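Local coordinates for penicillin binding protein 2X (Streptococcus thermophilus, PDB 5U47) that probably acts as a transpeptidase that cross-links peptidoglycan strands at the division septum, and is probably inactivated by beta-lactam antibiotics, at residues S151-R156 / T174-S179; F386-E391 / P435-Q440; R142-G147 / N268-E273; T220-P225 / L259-R264. The protein carries 1 engineered substitution. One frame throughout, in Å; residues are numbered along the deposited sequence. Where two conformers were deposited one is given.

Contact 1: S151-R156 / T174-S179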
loop_
_atom_site.group_PDB
_atom_site.type_symbol
_atom_site.label_atom_id
_atom_site.label_comp_id
_atom_site.label_asym_id
_atom_site.label_seq_id
_atom_site.Cartn_x
_atom_site.Cartn_y
_atom_site.Cartn_z
ATOM N N SER A 151 6.361 -7.288 4.749
ATOM C CA SER A 151 6.892 -6.548 5.889
ATOM C C SER A 151 6.913 -5.044 5.714
ATOM O O SER A 151 6.414 -4.302 6.581
ATOM C CB SER A 151 8.269 -7.092 6.279
ATOM O OG SER A 151 8.134 -8.417 6.760
ATOM N N GLU A 152 7.475 -4.585 4.603
ATOM C CA GLU A 152 7.488 -3.151 4.335
ATOM C C GLU A 152 6.064 -2.571 4.211
ATOM O O GLU A 152 5.804 -1.463 4.660
ATOM C CB GLU A 152 8.359 -2.815 3.112
ATOM C CG GLU A 152 9.854 -2.970 3.389
ATOM C CD GLU A 152 10.374 -4.402 3.454
ATOM O OE1 GLU A 152 9.647 -5.408 3.126
ATOM O OE2 GLU A 152 11.558 -4.518 3.835
ATOM N N PHE A 153 5.151 -3.335 3.628
ATOM C CA PHE A 153 3.760 -2.874 3.529
ATOM C C PHE A 153 3.110 -2.678 4.922
ATOM O O PHE A 153 2.511 -1.618 5.203
ATOM C CB PHE A 153 2.972 -3.854 2.691
ATOM C CG PHE A 153 1.488 -3.653 2.746
ATOM C CD1 PHE A 153 0.880 -2.652 1.999
ATOM C CD2 PHE A 153 0.700 -4.477 3.537
ATOM C CE1 PHE A 153 -0.498 -2.482 2.045
ATOM C CE2 PHE A 153 -0.687 -4.322 3.578
ATOM C CZ PHE A 153 -1.278 -3.320 2.831
ATOM N N LEU A 154 3.243 -3.688 5.778
ATOM C CA LEU A 154 2.654 -3.637 7.122
ATOM C C LEU A 154 3.279 -2.578 8.001
ATOM O O LEU A 154 2.583 -1.879 8.718
ATOM C CB LEU A 154 2.777 -4.992 7.824
ATOM C CG LEU A 154 1.987 -6.147 7.231
ATOM C CD1 LEU A 154 2.358 -7.446 7.927
ATOM C CD2 LEU A 154 0.497 -5.881 7.330
ATOM N N GLY A 155 4.594 -2.456 7.942
ATOM C CA GLY A 155 5.280 -1.542 8.816
ATOM C C GLY A 155 5.315 -2.082 10.238
ATOM O O GLY A 155 5.000 -3.254 10.490
ATOM N N ARG A 156 5.704 -1.209 11.165
ATOM C CA ARG A 156 5.862 -1.555 12.584
ATOM C C ARG A 156 5.193 -0.544 13.511
ATOM O O ARG A 156 5.191 0.655 13.225
ATOM C CB ARG A 156 7.357 -1.568 12.946
ATOM C CG ARG A 156 8.147 -2.777 12.447
ATOM C CD ARG A 156 7.908 -4.030 13.281
ATOM N NE ARG A 156 8.398 -3.828 14.652
ATOM C CZ ARG A 156 8.520 -4.779 15.588
ATOM N NH1 ARG A 156 8.207 -6.045 15.341
ATOM N NH2 ARG A 156 8.975 -4.449 16.793
ATOM N N THR A 174 6.022 3.024 10.894
ATOM C CA THR A 174 6.209 2.866 9.466
ATOM C C THR A 174 5.055 2.158 8.821
ATOM O O THR A 174 4.236 1.516 9.502
ATOM C CB THR A 174 7.447 1.990 9.166
ATOM O OG1 THR A 174 7.314 0.739 9.863
ATOM C CG2 THR A 174 8.722 2.698 9.604
ATOM N N GLY A 175 5.023 2.248 7.495
ATOM C CA GLY A 175 4.047 1.532 6.673
ATOM C C GLY A 175 2.594 1.705 7.041
ATOM O O GLY A 175 2.161 2.821 7.431
ATOM N N LEU A 176 1.829 0.618 6.940
ATOM C CA LEU A 176 0.395 0.655 7.239
ATOM C C LEU A 176 0.100 0.958 8.712
ATOM O O LEU A 176 -0.885 1.631 9.019
ATOM C CB LEU A 176 -0.274 -0.644 6.799
ATOM C CG LEU A 176 -1.785 -0.698 6.995
ATOM C CD1 LEU A 176 -2.417 -1.766 6.110
ATOM C CD2 LEU A 176 -2.129 -0.902 8.462
ATOM N N GLU A 177 0.952 0.456 9.607
ATOM C CA GLU A 177 0.835 0.742 11.051
ATOM C C GLU A 177 0.833 2.243 11.298
ATOM O O GLU A 177 -0.016 2.762 12.063
ATOM C CB GLU A 177 1.984 0.085 11.818
ATOM C CG GLU A 177 1.884 -1.430 11.909
ATOM C CD GLU A 177 0.972 -1.944 13.030
ATOM O OE1 GLU A 177 0.061 -1.224 13.505
ATOM O OE2 GLU A 177 1.183 -3.101 13.451
ATOM N N ARG A 178 1.754 2.954 10.650
ATOM C CA ARG A 178 1.812 4.409 10.802
ATOM C C ARG A 178 0.676 5.079 10.042
ATOM O O ARG A 178 0.010 5.957 10.577
ATOM C CB ARG A 178 3.137 4.980 10.313
ATOM C CG ARG A 178 3.251 6.480 10.574
ATOM C CD ARG A 178 4.537 7.079 10.039
ATOM N NE ARG A 178 4.696 8.464 10.471
ATOM C CZ ARG A 178 5.762 9.209 10.216
ATOM N NH1 ARG A 178 6.769 8.702 9.518
ATOM N NH2 ARG A 178 5.821 10.460 10.661
ATOM N N SER A 179 0.444 4.652 8.801
ATOM C CA SER A 179 -0.605 5.274 7.976
ATOM C C SER A 179 -2.020 5.247 8.581
ATOM O O SER A 179 -2.734 6.242 8.524
ATOM C CB SER A 179 -0.596 4.686 6.561
ATOM O OG SER A 179 0.656 4.930 5.936
#
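Leu-176 lays its CD1 branch beside the ring of Phe-153, the two side chains running side by side and pointing the same way, with Leu-176 CD1 3.8 Å from Phe-153 CZ. Leu-176 was deposited in two conformers, and this overlap describes one of them. Although the CB of Phe-153 points away from segment 174-179, CG lies anti to the backbone N (chi1 168°), and the end of the ring comes back to the leucine.

The backbones are also joined directly. Leu-176 N donates to Phe-153 O at 2.9 Å, and Glu-177 N donates to Leu-154 O at 3.0 Å. The close approach involves glycines on both sides, since Gly-155 CA and Gly-175 CA are 3.9 Å apart and both residues have positive phi. A CA-H...O contact of 3.3 Å from Gly-155 CA to Thr-174 O fits the same proximity. One residue further on, Arg-156 N donates to Thr-174 OG1 at 2.8 Å, though the bond is bent (138° at the hydrogen). The return bond is weak, from Thr-174 N to Arg-156 O.

Glu-177 sets its CB 3.5 Å from Arg-156 O, while its carboxylate forms salt bridges with Arg-142 and Arg-32. The guanidinium of Arg-156 instead reaches Ser-269 O and Glu-158.

Two carbonyl oxygens of helix 151-154, those of Phe-153 and Leu-154, thus receive the amide hydrogens of Leu-176 and Glu-177, which may offset the partial negative charge at that helix end.

Contact 2: F386-E391 / P435-Q440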
loop_
_atom_site.group_PDB
_atom_site.type_symbol
_atom_site.label_atom_id
_atom_site.label_comp_id
_atom_site.label_asym_id
_atom_site.label_seq_id
_atom_site.Cartn_x
_atom_site.Cartn_y
_atom_site.Cartn_z
ATOM N N PHE A 386 -3.813 6.976 -2.085
ATOM C CA PHE A 386 -4.556 5.760 -1.834
ATOM C C PHE A 386 -4.694 5.352 -0.367
ATOM O O PHE A 386 -5.425 4.409 -0.081
ATOM C CB PHE A 386 -4.096 4.591 -2.736
ATOM C CG PHE A 386 -2.838 3.893 -2.323
ATOM C CD1 PHE A 386 -1.725 4.574 -1.858
ATOM C CD2 PHE A 386 -2.719 2.506 -2.550
ATOM C CE1 PHE A 386 -0.564 3.899 -1.564
ATOM C CE2 PHE A 386 -1.562 1.828 -2.239
ATOM C CZ PHE A 386 -0.483 2.534 -1.735
ATOM N N GLY A 387 -4.020 6.061 0.532
ATOM C CA GLY A 387 -4.166 5.834 1.950
ATOM C C GLY A 387 -2.894 5.816 2.752
ATOM O O GLY A 387 -2.946 5.924 3.963
ATOM N N MET A 388 -1.754 5.672 2.096
ATOM C CA MET A 388 -0.499 5.618 2.822
ATOM C C MET A 388 0.082 7.004 3.020
ATOM O O MET A 388 -0.125 7.891 2.182
ATOM C CB MET A 388 0.536 4.792 2.063
ATOM C CG MET A 388 0.220 3.326 1.947
ATOM S SD MET A 388 0.295 2.430 3.518
ATOM C CE MET A 388 0.110 0.745 2.936
ATOM N N VAL A 389 0.785 7.213 4.132
ATOM C CA VAL A 389 1.470 8.487 4.348
ATOM C C VAL A 389 2.879 8.353 3.774
ATOM O O VAL A 389 3.445 7.256 3.748
ATOM C CB VAL A 389 1.502 8.914 5.829
ATOM C CG1 VAL A 389 0.076 9.053 6.358
ATOM C CG2 VAL A 389 2.310 7.942 6.667
ATOM N N GLY A 390 3.430 9.477 3.318
ATOM C CA GLY A 390 4.765 9.534 2.679
ATOM C C GLY A 390 4.818 9.073 1.225
ATOM O O GLY A 390 5.848 8.594 0.749
ATOM N N GLU A 391 3.707 9.178 0.512
ATOM C CA GLU A 391 3.695 8.779 -0.892
ATOM C C GLU A 391 4.379 9.859 -1.741
ATOM O O GLU A 391 4.179 11.039 -1.497
ATOM C CB GLU A 391 2.255 8.590 -1.372
ATOM C CG GLU A 391 2.138 8.121 -2.811
ATOM C CD GLU A 391 0.711 8.068 -3.326
ATOM O OE1 GLU A 391 -0.204 8.666 -2.676
ATOM O OE2 GLU A 391 0.517 7.456 -4.410
ATOM N N PRO A 435 -6.036 2.078 -6.816
ATOM C CA PRO A 435 -5.552 0.908 -6.114
ATOM C C PRO A 435 -5.998 0.987 -4.648
ATOM O O PRO A 435 -6.022 2.088 -4.090
ATOM C CB PRO A 435 -4.025 1.020 -6.246
ATOM C CG PRO A 435 -3.829 1.832 -7.475
ATOM C CD PRO A 435 -4.923 2.848 -7.400
ATOM N N GLN A 436 -6.372 -0.158 -4.075
ATOM C CA GLN A 436 -6.869 -0.254 -2.697
ATOM C C GLN A 436 -6.160 -1.348 -1.943
ATOM O O GLN A 436 -5.870 -2.427 -2.505
ATOM C CB GLN A 436 -8.362 -0.589 -2.680
ATOM C CG GLN A 436 -9.269 0.517 -3.185
ATOM C CD GLN A 436 -10.737 0.130 -3.213
ATOM O OE1 GLN A 436 -11.097 -1.064 -3.206
ATOM N NE2 GLN A 436 -11.600 1.134 -3.255
ATOM N N PHE A 437 -5.928 -1.080 -0.656
ATOM C CA PHE A 437 -5.312 -2.027 0.256
ATOM C C PHE A 437 -6.162 -2.254 1.516
ATOM O O PHE A 437 -5.808 -3.111 2.341
ATOM C CB PHE A 437 -3.852 -1.634 0.618
ATOM C CG PHE A 437 -3.726 -0.306 1.324
ATOM C CD1 PHE A 437 -3.904 -0.211 2.693
ATOM C CD2 PHE A 437 -3.432 0.851 0.609
ATOM C CE1 PHE A 437 -3.799 1.015 3.335
ATOM C CE2 PHE A 437 -3.326 2.079 1.244
ATOM C CZ PHE A 437 -3.509 2.159 2.616
ATOM N N ILE A 438 -7.273 -1.512 1.667
ATOM C CA ILE A 438 -8.197 -1.711 2.809
ATOM C C ILE A 438 -9.499 -2.296 2.308
ATOM O O ILE A 438 -10.164 -1.711 1.436
ATOM C CB ILE A 438 -8.571 -0.399 3.528
ATOM C CG1 ILE A 438 -7.315 0.326 3.990
ATOM C CG2 ILE A 438 -9.500 -0.681 4.719
ATOM C CD1 ILE A 438 -7.566 1.744 4.455
ATOM N N LYS A 439 -9.878 -3.427 2.881
ATOM C CA LYS A 439 -11.116 -4.113 2.527
ATOM C C LYS A 439 -12.239 -3.707 3.469
ATOM O O LYS A 439 -13.367 -3.518 3.058
ATOM C CB LYS A 439 -10.927 -5.631 2.648
ATOM C CG LYS A 439 -12.123 -6.506 2.257
ATOM C CD LYS A 439 -12.329 -6.555 0.740
ATOM C CE LYS A 439 -13.094 -5.365 0.165
ATOM N NZ LYS A 439 -12.661 -5.007 -1.234
ATOM N N GLN A 440 -11.923 -3.642 4.753
ATOM C CA GLN A 440 -12.933 -3.323 5.756
ATOM C C GLN A 440 -12.294 -2.756 6.999
ATOM O O GLN A 440 -11.219 -3.192 7.388
ATOM C CB GLN A 440 -13.733 -4.593 6.117
ATOM C CG GLN A 440 -14.844 -4.412 7.123
ATOM C CD GLN A 440 -15.566 -5.719 7.442
ATOM O OE1 GLN A 440 -15.191 -6.389 8.378
ATOM N NE2 GLN A 440 -16.582 -6.094 6.636
HETATM O O HOH W 1 -7.567 3.529 -2.112
HETATM O O HOH W 2 -7.034 1.332 0.247
#
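Phe-386 and Pro-435 turn their backbone carbonyls to a shared water, which donates to Phe-386 O at 3.1 Å and to Pro-435 O at 2.9 Å, while the nearest CA atoms, those of Phe-386 and Gln-436, stay 6.5 Å apart. A second water accepts from Phe-437 N at 2.8 Å and reaches Phe-386 O only weakly.

The side chains close the rest of the gap. In both phenylalanines CB points toward the other segment. Phe-437 turns its edge to the face of Phe-386, with centroids 5.0 Å apart and planes at 81°, and its CE2 sits over the centre of the Phe-386 ring.

Met-388 bends at chi2 so that its methyl lies over one face of Phe-437, CE being 3.9 Å from the ring centroid and 9° off the normal. Its SD approaches the same ring obliquely. At the ring's edge, Phe-437 CZ is 3.7 Å from Gly-387 C. Leu-176 also touches both Phe-437 and Met-388.

A T-shaped aromatic pair and a Met-aromatic contact, both centred on Phe-437, therefore join the 386-391 loop to the segment leading into strand 438-443, within the transpeptidase domain.

Contact 3: R142-G147 / N268-E273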
loop_
_atom_site.group_PDB
_atom_site.type_symbol
_atom_site.label_atom_id
_atom_site.label_comp_id
_atom_site.label_asym_id
_atom_site.label_seq_id
_atom_site.Cartn_x
_atom_site.Cartn_y
_atom_site.Cartn_z
ATOM N N ARG A 142 3.706 -5.782 19.912
ATOM C CA ARG A 142 2.994 -6.045 18.673
ATOM C C ARG A 142 3.571 -7.328 18.080
ATOM O O ARG A 142 4.776 -7.436 17.929
ATOM C CB ARG A 142 3.203 -4.878 17.725
ATOM C CG ARG A 142 2.286 -4.829 16.519
ATOM C CD ARG A 142 0.843 -4.515 16.918
ATOM N NE ARG A 142 0.068 -4.043 15.782
ATOM C CZ ARG A 142 -1.263 -3.969 15.737
ATOM N NH1 ARG A 142 -2.037 -4.353 16.776
ATOM N NH2 ARG A 142 -1.834 -3.502 14.653
ATOM N N MET A 143 2.702 -8.286 17.766
ATOM C CA MET A 143 3.100 -9.583 17.209
ATOM C C MET A 143 2.764 -9.638 15.706
ATOM O O MET A 143 1.678 -9.226 15.310
ATOM C CB MET A 143 2.357 -10.700 17.961
ATOM C CG MET A 143 2.585 -12.100 17.409
ATOM S SD MET A 143 1.579 -13.363 18.204
ATOM C CE MET A 143 1.988 -14.755 17.148
ATOM N N TYR A 144 3.684 -10.174 14.896
ATOM C CA TYR A 144 3.526 -10.278 13.435
ATOM C C TYR A 144 3.717 -11.767 13.137
ATOM O O TYR A 144 4.829 -12.207 12.817
ATOM C CB TYR A 144 4.559 -9.387 12.715
ATOM C CG TYR A 144 4.376 -7.909 12.987
ATOM C CD1 TYR A 144 4.974 -7.300 14.089
ATOM C CD2 TYR A 144 3.571 -7.117 12.150
ATOM C CE1 TYR A 144 4.797 -5.940 14.337
ATOM C CE2 TYR A 144 3.391 -5.767 12.392
ATOM C CZ TYR A 144 4.006 -5.181 13.482
ATOM O OH TYR A 144 3.791 -3.835 13.727
ATOM N N PRO A 145 2.634 -12.552 13.240
ATOM C CA PRO A 145 2.720 -14.025 13.197
ATOM C C PRO A 145 3.299 -14.664 11.951
ATOM O O PRO A 145 3.810 -15.796 12.034
ATOM C CB PRO A 145 1.261 -14.476 13.336
ATOM C CG PRO A 145 0.511 -13.285 13.818
ATOM C CD PRO A 145 1.238 -12.091 13.343
ATOM N N ASN A 146 3.205 -13.965 10.816
ATOM C CA ASN A 146 3.693 -14.495 9.552
ATOM C C ASN A 146 5.185 -14.239 9.278
ATOM O O ASN A 146 5.687 -14.657 8.241
ATOM C CB ASN A 146 2.828 -13.968 8.409
ATOM C CG ASN A 146 1.380 -14.384 8.556
ATOM O OD1 ASN A 146 1.020 -15.529 8.304
ATOM N ND2 ASN A 146 0.552 -13.460 8.974
ATOM N N GLY A 147 5.898 -13.597 10.204
ATOM C CA GLY A 147 7.344 -13.353 10.024
ATOM C C GLY A 147 7.660 -12.469 8.802
ATOM O O GLY A 147 7.248 -11.295 8.752
ATOM N N ASN A 268 12.146 -9.772 8.615
ATOM C CA ASN A 268 11.126 -10.503 9.385
ATOM C C ASN A 268 10.414 -9.480 10.264
ATOM O O ASN A 268 11.047 -8.852 11.127
ATOM C CB ASN A 268 11.771 -11.592 10.223
ATOM C CG ASN A 268 10.753 -12.430 10.978
ATOM O OD1 ASN A 268 9.854 -11.899 11.647
ATOM N ND2 ASN A 268 10.890 -13.749 10.872
ATOM N N SER A 269 9.107 -9.302 10.057
ATOM C CA SER A 269 8.336 -8.301 10.824
ATOM C C SER A 269 8.250 -8.530 12.331
ATOM O O SER A 269 8.107 -7.555 13.104
ATOM C CB SER A 269 6.911 -8.161 10.262
ATOM O OG SER A 269 6.928 -7.569 8.977
ATOM N N ASP A 270 8.321 -9.786 12.756
ATOM C CA ASP A 270 8.196 -10.116 14.170
ATOM C C ASP A 270 9.525 -9.922 14.911
ATOM O O ASP A 270 9.520 -9.483 16.033
ATOM C CB ASP A 270 7.718 -11.558 14.342
ATOM C CG ASP A 270 7.048 -11.816 15.713
ATOM O OD1 ASP A 270 6.185 -11.012 16.160
ATOM O OD2 ASP A 270 7.350 -12.853 16.329
ATOM N N THR A 271 10.643 -10.230 14.263
ATOM C CA THR A 271 11.974 -10.155 14.893
ATOM C C THR A 271 12.905 -9.031 14.405
ATOM O O THR A 271 13.944 -8.789 15.013
ATOM C CB THR A 271 12.728 -11.472 14.661
ATOM O OG1 THR A 271 13.111 -11.576 13.288
ATOM C CG2 THR A 271 11.858 -12.660 15.035
ATOM N N LEU A 272 12.527 -8.373 13.314
ATOM C CA LEU A 272 13.316 -7.304 12.670
ATOM C C LEU A 272 14.590 -7.800 11.989
ATOM O O LEU A 272 15.356 -7.000 11.454
ATOM C CB LEU A 272 13.629 -6.150 13.626
ATOM C CG LEU A 272 12.408 -5.479 14.263
ATOM C CD1 LEU A 272 12.848 -4.339 15.169
ATOM C CD2 LEU A 272 11.456 -4.964 13.199
ATOM N N GLU A 273 14.796 -9.113 11.965
ATOM C CA GLU A 273 15.988 -9.644 11.342
ATOM C C GLU A 273 15.973 -9.328 9.841
ATOM O O GLU A 273 14.976 -9.606 9.145
ATOM C CB GLU A 273 16.097 -11.140 11.557
ATOM C CG GLU A 273 17.451 -11.673 11.100
ATOM C CD GLU A 273 17.554 -13.178 11.162
ATOM O OE1 GLU A 273 16.696 -13.808 11.825
ATOM O OE2 GLU A 273 18.502 -13.728 10.544
#
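Tyr-144 and Asp-270 form the tight part of the contact, where Tyr-144 N donates to Asp-270 OD1 at 2.9 Å along a nearly straight line (174°), meeting the oxygen from above the carboxylate plane. The CG of Asp-270, anti to its own amide nitrogen (chi1 -158°), carries the carboxylate across to that N-H. Close by, Tyr-144 CB packs on Ser-269 CB at 3.6 Å, and Tyr-144 CD1 is 3.3 Å from Ser-269 O. The tyrosine hydroxyl reaches past the contact to Ala-157 N.

A second bond runs from Ser-269 N to Gly-147 O at 3.0 Å, the donor lying well above the carbonyl plane. Gly-147 ends a type I turn that begins at Tyr-144, and its CA faces Asn-268 OD1 at 3.3 Å. That amide oxygen is itself held by Asp-270 N (2.8 Å) and Thr-271 N, forming an Asx turn and an Asx motif.

The outer side is looser: Asp-270 is partly exposed, and Met-143 meets it chiefly through its CA, 3.6 Å from Asp-270 OD1.

One amide-to-carboxylate bond and one backbone bond thus fix the turn after strand 134-143, in the dimerisation family, against a loop of the transpeptidase family, whose shape the Asn-268 amide probably maintains.

Contact 4: T220-P225 / L259-R264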
loop_
_atom_site.group_PDB
_atom_site.type_symbol
_atom_site.label_atom_id
_atom_site.label_comp_id
_atom_site.label_asym_id
_atom_site.label_seq_id
_atom_site.Cartn_x
_atom_site.Cartn_y
_atom_site.Cartn_z
ATOM N N THR A 220 -7.114 -5.915 5.516
ATOM C CA THR A 220 -6.495 -5.511 4.283
ATOM C C THR A 220 -7.042 -6.347 3.136
ATOM O O THR A 220 -7.777 -7.338 3.344
ATOM C CB THR A 220 -4.964 -5.645 4.333
ATOM O OG1 THR A 220 -4.593 -7.024 4.439
ATOM C CG2 THR A 220 -4.402 -4.862 5.488
ATOM N N THR A 221 -6.688 -5.945 1.918
ATOM C CA THR A 221 -7.099 -6.663 0.714
ATOM C C THR A 221 -6.209 -7.862 0.433
ATOM O O THR A 221 -6.508 -8.669 -0.452
ATOM C CB THR A 221 -7.033 -5.724 -0.517
ATOM O OG1 THR A 221 -5.747 -5.121 -0.567
ATOM C CG2 THR A 221 -8.083 -4.660 -0.409
ATOM N N LEU A 222 -5.100 -7.978 1.167
ATOM C CA LEU A 222 -4.148 -9.075 0.948
ATOM C C LEU A 222 -4.748 -10.463 1.180
ATOM O O LEU A 222 -5.642 -10.635 1.978
ATOM C CB LEU A 222 -2.916 -8.952 1.849
ATOM C CG LEU A 222 -2.006 -7.728 1.810
ATOM C CD1 LEU A 222 -0.868 -7.945 2.800
ATOM C CD2 LEU A 222 -1.451 -7.432 0.431
ATOM N N SER A 223 -4.260 -11.422 0.401
ATOM C CA SER A 223 -4.581 -12.824 0.539
ATOM C C SER A 223 -3.355 -13.464 1.148
ATOM O O SER A 223 -2.318 -13.579 0.465
ATOM C CB SER A 223 -4.831 -13.430 -0.825
ATOM O OG SER A 223 -4.897 -14.844 -0.755
ATOM N N ALA A 224 -3.433 -13.851 2.420
ATOM C CA ALA A 224 -2.272 -14.483 3.059
ATOM C C ALA A 224 -1.687 -15.670 2.295
ATOM O O ALA A 224 -0.458 -15.740 2.148
ATOM C CB ALA A 224 -2.544 -14.829 4.525
ATOM N N PRO A 225 -2.540 -16.595 1.779
ATOM C CA PRO A 225 -1.991 -17.718 1.006
ATOM C C PRO A 225 -1.203 -17.271 -0.221
ATOM O O PRO A 225 -0.098 -17.772 -0.483
ATOM C CB PRO A 225 -3.247 -18.507 0.566
ATOM C CG PRO A 225 -4.308 -18.132 1.555
ATOM C CD PRO A 225 -3.986 -16.744 2.020
ATOM N N LEU A 259 -3.794 -7.695 -3.861
ATOM C CA LEU A 259 -3.901 -9.050 -3.314
ATOM C C LEU A 259 -2.604 -9.564 -2.724
ATOM O O LEU A 259 -2.624 -10.421 -1.847
ATOM C CB LEU A 259 -4.413 -10.003 -4.382
ATOM C CG LEU A 259 -5.769 -9.609 -4.976
ATOM C CD1 LEU A 259 -6.202 -10.543 -6.095
ATOM C CD2 LEU A 259 -6.815 -9.590 -3.893
ATOM N N ALA A 260 -1.481 -9.068 -3.222
ATOM C CA ALA A 260 -0.205 -9.418 -2.655
ATOM C C ALA A 260 0.822 -8.385 -3.049
ATOM O O ALA A 260 0.784 -7.853 -4.157
ATOM C CB ALA A 260 0.224 -10.802 -3.114
ATOM N N THR A 261 1.742 -8.072 -2.145
ATOM C CA THR A 261 2.761 -7.083 -2.476
ATOM C C THR A 261 4.003 -7.321 -1.650
ATOM O O THR A 261 3.915 -7.575 -0.459
ATOM C CB THR A 261 2.231 -5.638 -2.312
ATOM O OG1 THR A 261 3.191 -4.708 -2.825
ATOM C CG2 THR A 261 1.886 -5.301 -0.877
ATOM N N THR A 262 5.158 -7.255 -2.287
ATOM C CA THR A 262 6.390 -7.454 -1.568
ATOM C C THR A 262 7.553 -6.729 -2.228
ATOM O O THR A 262 7.479 -6.306 -3.398
ATOM C CB THR A 262 6.710 -8.968 -1.405
ATOM O OG1 THR A 262 7.594 -9.163 -0.285
ATOM C CG2 THR A 262 7.308 -9.547 -2.682
ATOM N N GLN A 263 8.621 -6.571 -1.460
ATOM C CA GLN A 263 9.832 -5.978 -1.978
ATOM C C GLN A 263 11.019 -6.653 -1.360
ATOM O O GLN A 263 10.888 -7.303 -0.337
ATOM C CB GLN A 263 9.890 -4.482 -1.705
ATOM C CG GLN A 263 10.208 -4.068 -0.281
ATOM C CD GLN A 263 10.169 -2.554 -0.137
ATOM O OE1 GLN A 263 9.151 -1.919 -0.425
ATOM N NE2 GLN A 263 11.273 -1.974 0.287
ATOM N N ARG A 264 12.170 -6.502 -2.021
ATOM C CA ARG A 264 13.407 -7.061 -1.589
ATOM C C ARG A 264 14.455 -5.952 -1.700
ATOM O O ARG A 264 14.374 -5.138 -2.607
ATOM C CB ARG A 264 13.793 -8.269 -2.451
ATOM C CG ARG A 264 12.879 -9.493 -2.271
ATOM C CD ARG A 264 13.081 -10.101 -0.892
ATOM N NE ARG A 264 12.275 -11.297 -0.647
ATOM C CZ ARG A 264 10.980 -11.302 -0.303
ATOM N NH1 ARG A 264 10.289 -10.175 -0.210
ATOM N NH2 ARG A 264 10.350 -12.458 -0.084
#
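Leu-259 O takes the N-H of Ser-223 at 3.0 Å, almost straight (170° at the hydrogen), and the same oxygen is approached by a CA-H of Leu-222 at 3.5 Å from its CA. The donor nitrogen is tilted 18° from the carbonyl plane.

Around this bond the two leucines each pack on the opposite segment, not on each other. Leu-222 turns CD2 in against the strand, 3.9 Å from Ala-260 CA and 4.2 Å from Thr-261 CG2. With CG anti to the carbonyl carbon (chi1 -59°), its isobutyl end comes nearer to the strand than the direction of its CB suggests. Leu-259 answers from the other segment, placing CD2 3.6 Å from Thr-221 O. The hydroxyls look elsewhere: Thr-221 OG1 bonds to Ile-258 O, and Thr-261 OG1 pairs with Thr-249 OG1.

Ser-223 is the N-cap of helix 224-241, so its amide is tied to the strand just where the helix begins. Leu-259 and Ala-260 together face Val-250, a classic beta bulge. Further along, the helix is tied to edge strand 258-264 through Gln-227 to Thr-261 O, Glu-231 to Thr-262 and Arg-264, and Asp-235 to Arg-264, while Phe-153 of helix 151-154 touches both Leu-222 and Thr-261.

In the fold
Contact 1 touches each of the other three. Phe-153 CE1 meets Met-388 CE of contact 2 at 3.4 Å, and Phe-153 CE2 meets Leu-222 CD1 of contact 4 at 3.7 Å. Towards contact 3, Ser-151 OG and Ser-269 OG are 2.7 Å apart, a probable hydrogen bond. Contacts 2 and 4 join through Phe-437 O and Thr-221 N at 3.0 Å, whereas contacts 2 and 3 remain about 12 Å apart at their nearest atoms. None includes the probable catalytic SxxK residues, Ser-295 and Lys-298. Strand 258-264 of contact 4 and strand 503-510, which bears Lys-505 of a probable KSG motif, form opposite edges of one five-stranded sheet.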